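Local coordinates for octopine dehydrogenase (Pecten maximus, PDB 3C7D), which catalyses the NADH-dependent reductive condensation of L-arginine with pyruvate to D-octopine, the reverse of octopine dehydrogenation, at residues A[342-347]-A[389-394]. Sequence-based numbering, arbitrary orientation.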
loop_
_atom_site.group_PDB
_atom_site.type_symbol
_atom_site.label_atom_id
_atom_site.label_comp_id
_atom_site.label_asym_id
_atom_site.label_seq_id
_atom_site.Cartn_x
_atom_site.Cartn_y
_atom_site.Cartn_z
ATOM N N ILE A 342 9.816 5.290 17.039
ATOM C CA ILE A 342 10.031 6.362 18.019
ATOM C C ILE A 342 9.088 6.219 19.220
ATOM O O ILE A 342 9.531 6.269 20.371
ATOM C CB ILE A 342 9.895 7.772 17.375
ATOM C CG1 ILE A 342 11.103 8.062 16.479
ATOM C CG2 ILE A 342 9.748 8.868 18.445
ATOM C CD1 ILE A 342 10.942 9.278 15.590
ATOM N N ALA A 343 7.801 6.016 18.937
ATOM C CA ALA A 343 6.785 5.870 19.978
ATOM C C ALA A 343 6.989 4.627 20.842
ATOM O O ALA A 343 6.633 4.625 22.021
ATOM C CB ALA A 343 5.396 5.871 19.368
ATOM N N ALA A 344 7.562 3.578 20.256
ATOM C CA ALA A 344 7.848 2.340 20.986
ATOM C C ALA A 344 9.132 2.425 21.822
ATOM O O ALA A 344 9.347 1.613 22.725
ATOM C CB ALA A 344 7.918 1.166 20.025
ATOM N N GLY A 345 9.976 3.408 21.524
ATOM C CA GLY A 345 11.259 3.563 22.208
ATOM C C GLY A 345 12.311 2.590 21.709
ATOM O O GLY A 345 13.134 2.099 22.484
ATOM N N VAL A 346 12.281 2.311 20.408
ATOM C CA VAL A 346 13.215 1.372 19.785
ATOM C C VAL A 346 13.971 2.041 18.637
ATOM O O VAL A 346 13.401 2.300 17.573
ATOM C CB VAL A 346 12.493 0.110 19.240
ATOM C CG1 VAL A 346 13.504 -0.933 18.778
ATOM C CG2 VAL A 346 11.558 -0.476 20.282
ATOM N N ALA A 347 15.251 2.326 18.861
ATOM C CA ALA A 347 16.112 2.841 17.800
ATOM C C ALA A 347 16.246 1.789 16.705
ATOM O O ALA A 347 16.415 0.600 16.991
ATOM C CB ALA A 347 17.479 3.225 18.351
ATOM N N ASN A 389 1.075 10.653 19.281
ATOM C CA ASN A 389 2.430 10.651 19.823
ATOM C C ASN A 389 2.704 9.522 20.807
ATOM O O ASN A 389 3.857 9.249 21.134
ATOM C CB ASN A 389 2.757 12.011 20.444
ATOM C CG ASN A 389 2.543 13.163 19.473
ATOM O OD1 ASN A 389 2.064 14.227 19.858
ATOM N ND2 ASN A 389 2.892 12.951 18.209
ATOM N N THR A 390 1.643 8.874 21.280
ATOM C CA THR A 390 1.784 7.712 22.156
ATOM C C THR A 390 1.303 6.444 21.456
ATOM O O THR A 390 0.551 6.510 20.479
ATOM C CB THR A 390 1.029 7.889 23.499
ATOM O OG1 THR A 390 -0.382 7.956 23.258
ATOM C CG2 THR A 390 1.492 9.148 24.231
ATOM N N LEU A 391 1.745 5.296 21.964
ATOM C CA LEU A 391 1.366 4.000 21.412
ATOM C C LEU A 391 -0.139 3.768 21.452
ATOM O O LEU A 391 -0.714 3.255 20.490
ATOM C CB LEU A 391 2.089 2.870 22.142
ATOM C CG LEU A 391 3.522 2.572 21.704
ATOM C CD1 LEU A 391 4.186 1.669 22.726
ATOM C CD2 LEU A 391 3.562 1.943 20.310
ATOM N N ASP A 392 -0.775 4.152 22.556
ATOM C CA ASP A 392 -2.213 3.961 22.693
ATOM C C ASP A 392 -2.994 4.916 21.791
ATOM O O ASP A 392 -4.109 4.602 21.373
ATOM C CB ASP A 392 -2.664 4.089 24.148
ATOM C CG ASP A 392 -3.954 3.327 24.423
ATOM O OD1 ASP A 392 -3.918 2.073 24.470
ATOM O OD2 ASP A 392 -5.005 3.984 24.591
ATOM N N ALA A 393 -2.403 6.071 21.489
ATOM C CA ALA A 393 -2.974 6.996 20.509
ATOM C C ALA A 393 -2.823 6.427 19.099
ATOM O O ALA A 393 -3.675 6.644 18.233
ATOM C CB ALA A 393 -2.317 8.367 20.609
ATOM N N ILE A 394 -1.729 5.698 18.886
ATOM C CA ILE A 394 -1.484 4.980 17.636
ATOM C C ILE A 394 -2.453 3.802 17.488
ATOM O O ILE A 394 -2.985 3.561 16.404
ATOM C CB ILE A 394 -0.009 4.510 17.555
ATOM C CG1 ILE A 394 0.906 5.707 17.280
ATOM C CG2 ILE A 394 0.174 3.428 16.494
ATOM C CD1 ILE A 394 2.377 5.427 17.468
#
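Ala343 turns its CB toward the start of helix 391-396, where the side chains of Ile394 and Leu391 meet it. Two helix ends come together: the last turn of helix 330-344, closed by a Schellman motif at Gly345, rests against the N-capped first turn of helix 391-396. From Ile394, CD1 comes tip to tip with Ala343 CB at 3.6 Å, the tightest approach here. Leu391 works differently. Its CB does not face helix 330-344, but CG lies anti to the carbonyl carbon (chi1 -82°) and the branch extends back to it. Leu391 CG sits 3.7 Å from Ala343 O. Leu391 CD1 lies beside the same carbonyl and comes within 4.1 Å of Ala344 CA, while CD2 packs more loosely against both alanine methyls. These are van der Waals contacts, and the small alanines let the two backbones come near, with the CA atoms of Ala343 and Thr390 5.8 Å apart. Leu391 also touches Ile260 of helix 240-263, while Ile394 O accepts from Arg126 NH1 on helix 121-129, which follows strand 111-114 in the chain. The last helix thus touches both the alpha-helical domain and, through Arg126, the probably Rossmann-type part, at the surface and away from the NADH and pyruvate sites. Thr390 caps its first turn: Thr390 OG1 accepts from Ala393 N at 3.3 Å, with a bent N-H...O angle of 146°.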